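Local coordinates for probable O-methyltransferase (Mycobacterium tuberculosis, PDB 6JCL), which catalyses the S-adenosyl-L-methionine-dependent, divalent-cation-assisted O-methylation of catechol-like compounds, yielding guaiacols and S-adenosyl-L-homocysteine, at residues 71-74 with 75-79. Numbering follows the deposited sequence.
Sequences GGFS and TIWLA. With SAH (S-adenosyl-L-homocysteine), chain I.
This is a local contact along the first turns of helix 73-82, where the carbonyls of Gly72, Phe73 and Ser74 meet the amides of Ile76, Trp77 and Leu78. In the Rossmann-like fold of class I methyltransferases, this helix follows strand 63-67 in a beta-alpha-beta unit. Gly72 is the N-cap, and its O accepts from Ile76 N at 2.8 Å. The bond from Leu78 N to Ser74 O is 3.0 Å long; that from Trp77 N to Phe73 O is weak.

The helix start also grips the cofactor product, S-adenosyl-L-homocysteine (SAH). Ser74 N donates to SAH O, a carboxylate oxygen, at 3.2 Å. Ser74 OG, turned by chi1 56° into the space between its own N and C, accepts from the amino group, SAH N, at 2.8 Å. Glu66 OE2 is hydrogen-bonded to this OG and Glu66 OE1 to Thr75 OG1, consistent with a second-shell role in orienting the serine.

On another side of the helix, Phe73 and Trp77 lie side by side, with Leu27 of helix 25-36 touching both. They form an offset edge-to-face pair, the indole edge toward the phenyl face, with planes at 69°. Trp77 NE1 comes within 3.3 Å of Phe73 CE1.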
ATOM      1  N   GLY A  71       8.903  17.297  11.119  1.00 21.96           N
ATOM      2  CA  GLY A  71       7.929  18.336  11.404  1.00 21.51           C
ATOM      3  C   GLY A  71       6.514  17.823  11.574  1.00 22.85           C
ATOM      4  O   GLY A  71       5.578  18.631  11.625  1.00 22.42           O
ATOM      5  N   GLY A  72       6.322  16.509  11.637  1.00 18.88           N
ATOM      6  CA  GLY A  72       4.996  15.942  11.867  1.00 19.19           C
ATOM      7  C   GLY A  72       4.124  15.736  10.647  1.00 19.94           C
ATOM      8  O   GLY A  72       2.917  15.500  10.802  1.00 20.05           O
ATOM      9  N   PHE A  73       4.675  15.808   9.428  1.00 18.65           N
ATOM     10  CA  PHE A  73       3.820  15.679   8.252  1.00 16.86           C
ATOM     11  C   PHE A  73       3.245  14.264   8.155  1.00 20.44           C
ATOM     12  O   PHE A  73       2.023  14.081   8.043  1.00 18.21           O
ATOM     13  CB  PHE A  73       4.625  16.065   6.999  1.00 17.26           C
ATOM     14  CG  PHE A  73       3.814  16.178   5.736  1.00 31.75           C
ATOM     15  CD1 PHE A  73       3.610  15.071   4.915  1.00 30.88           C
ATOM     16  CD2 PHE A  73       3.287  17.396   5.341  1.00 43.75           C
ATOM     17  CE1 PHE A  73       2.856  15.180   3.712  1.00 30.78           C
ATOM     18  CE2 PHE A  73       2.546  17.511   4.163  1.00 41.81           C
ATOM     19  CZ  PHE A  73       2.336  16.394   3.349  1.00 37.57           C
ATOM     20  N   SER A  74       4.110  13.241   8.233  1.00 17.43           N
ATOM     21  CA  SER A  74       3.603  11.867   8.261  1.00 17.33           C
ATOM     22  C   SER A  74       2.717  11.634   9.487  1.00 18.45           C
ATOM     23  O   SER A  74       1.707  10.927   9.411  1.00 18.66           O
ATOM     24  CB  SER A  74       4.765  10.863   8.242  1.00 19.80           C
ATOM     25  OG  SER A  74       5.673  11.101   9.307  1.00 18.56           O
ATOM     26  N   THR A  75       3.072  12.254  10.615  1.00 16.69           N
ATOM     27  CA  THR A  75       2.325  12.102  11.864  1.00 17.37           C
ATOM     28  C   THR A  75       0.894  12.609  11.739  1.00 17.98           C
ATOM     29  O   THR A  75      -0.042  11.980  12.251  1.00 18.27           O
ATOM     30  CB  THR A  75       3.048  12.866  12.965  1.00 20.23           C
ATOM     31  OG1 THR A  75       4.470  12.739  12.775  1.00 21.89           O
ATOM     32  CG2 THR A  75       2.634  12.335  14.342  1.00 18.96           C
ATOM     33  N   ILE A  76       0.717  13.763  11.091  1.00 17.96           N
ATOM     34  CA  ILE A  76      -0.614  14.316  10.885  1.00 18.52           C
ATOM     35  C   ILE A  76      -1.485  13.322  10.128  1.00 18.24           C
ATOM     36  O   ILE A  76      -2.638  13.074  10.499  1.00 18.83           O
ATOM     37  CB  ILE A  76      -0.525  15.665  10.139  1.00 19.24           C
ATOM     38  CG1 ILE A  76       0.008  16.768  11.071  1.00 20.94           C
ATOM     39  CG2 ILE A  76      -1.889  16.046   9.569  1.00 21.08           C
ATOM     40  CD1 ILE A  76       0.473  18.059  10.330  1.00 19.48           C
ATOM     41  N   TRP A  77      -0.942  12.741   9.052  1.00 18.89           N
ATOM     42  CA  TRP A  77      -1.682  11.761   8.260  1.00 17.82           C
ATOM     43  C   TRP A  77      -2.031  10.523   9.080  1.00 19.70           C
ATOM     44  O   TRP A  77      -3.154  10.005   8.999  1.00 18.44           O
ATOM     45  CB  TRP A  77      -0.847  11.367   7.046  1.00 17.19           C
ATOM     46  CG  TRP A  77      -0.821  12.376   5.920  1.00 18.54           C
ATOM     47  CD1 TRP A  77       0.263  13.092   5.480  1.00 22.82           C
ATOM     48  CD2 TRP A  77      -1.917  12.737   5.060  1.00 17.88           C
ATOM     49  NE1 TRP A  77      -0.095  13.870   4.390  1.00 20.31           N
ATOM     50  CE2 TRP A  77      -1.418  13.655   4.105  1.00 21.54           C
ATOM     51  CE3 TRP A  77      -3.263  12.351   4.989  1.00 19.02           C
ATOM     52  CZ2 TRP A  77      -2.223  14.211   3.105  1.00 21.85           C
ATOM     53  CZ3 TRP A  77      -4.074  12.916   3.993  1.00 26.88           C
ATOM     54  CH2 TRP A  77      -3.545  13.844   3.071  1.00 22.57           C
ATOM     55  N   LEU A  78      -1.085  10.032   9.880  1.00 17.94           N
ATOM     56  CA  LEU A  78      -1.383   8.876  10.722  1.00 19.69           C
ATOM     57  C   LEU A  78      -2.477   9.210  11.724  1.00 21.97           C
ATOM     58  O   LEU A  78      -3.402   8.416  11.934  1.00 20.27           O
ATOM     59  CB  LEU A  78      -0.120   8.418  11.454  1.00 17.80           C
ATOM     60  CG  LEU A  78       0.879   7.730  10.537  1.00 19.89           C
ATOM     61  CD1 LEU A  78       2.231   7.592  11.251  1.00 18.74           C
ATOM     62  CD2 LEU A  78       0.327   6.373  10.111  1.00 23.44           C
ATOM     63  N   ALA A  79      -2.418  10.413  12.310  1.00 18.98           N
ATOM     64  CA  ALA A  79      -3.412  10.805  13.308  1.00 20.15           C
ATOM     65  C   ALA A  79      -4.782  10.973  12.673  1.00 20.48           C
ATOM     66  O   ALA A  79      -5.800  10.628  13.275  1.00 21.34           O
ATOM     67  CB  ALA A  79      -2.987  12.090  14.013  1.00 20.73           C
TER
HETATM   68  N   SAH I 301       8.476  10.823   9.048  1.00 17.72           N
HETATM   69  CA  SAH I 301       8.733  12.223   8.678  1.00 17.33           C
HETATM   70  CB  SAH I 301      10.190  12.383   8.254  1.00 15.62           C
HETATM   71  CG  SAH I 301      11.204  11.852   9.263  1.00 17.46           C
HETATM   72  SD  SAH I 301      12.865  12.415   8.809  1.00 18.27           S
HETATM   73  C   SAH I 301       7.803  12.678   7.562  1.00 19.50           C
HETATM   74  O   SAH I 301       7.168  13.737   7.628  1.00 20.33           O
HETATM   75  OXT SAH I 301       7.657  11.949   6.589  1.00 18.49           O
HETATM   76  C5' SAH I 301      13.771  11.445  10.038  1.00 17.28           C
HETATM   77  C4' SAH I 301      13.650  11.989  11.464  1.00 18.37           C
HETATM   78  O4' SAH I 301      14.226  11.035  12.335  1.00 19.40           O
HETATM   79  C3' SAH I 301      14.413  13.295  11.725  1.00 22.17           C
HETATM   80  O3' SAH I 301      13.511  14.239  12.302  1.00 23.25           O
HETATM   81  C2' SAH I 301      15.503  12.925  12.716  1.00 22.18           C
HETATM   82  O2' SAH I 301      15.872  13.975  13.604  1.00 19.78           O
HETATM   83  C1' SAH I 301      14.887  11.697  13.392  1.00 19.44           C
HETATM   84  N9  SAH I 301      15.845  10.794  14.048  1.00 19.51           N
HETATM   85  C8  SAH I 301      17.106  10.454  13.600  1.00 20.70           C
HETATM   86  N7  SAH I 301      17.637   9.598  14.499  1.00 19.75           N
HETATM   87  C5  SAH I 301      16.733   9.387  15.489  1.00 22.91           C
HETATM   88  C6  SAH I 301      16.787   8.615  16.649  1.00 23.46           C
HETATM   89  N6  SAH I 301      17.870   7.894  16.962  1.00 22.74           N
HETATM   90  N1  SAH I 301      15.687   8.600  17.474  1.00 21.69           N
HETATM   91  C2  SAH I 301      14.565   9.360  17.178  1.00 23.80           C
HETATM   92  N3  SAH I 301      14.518  10.136  16.039  1.00 20.33           N
HETATM   93  C4  SAH I 301      15.603  10.137  15.213  1.00 22.17           C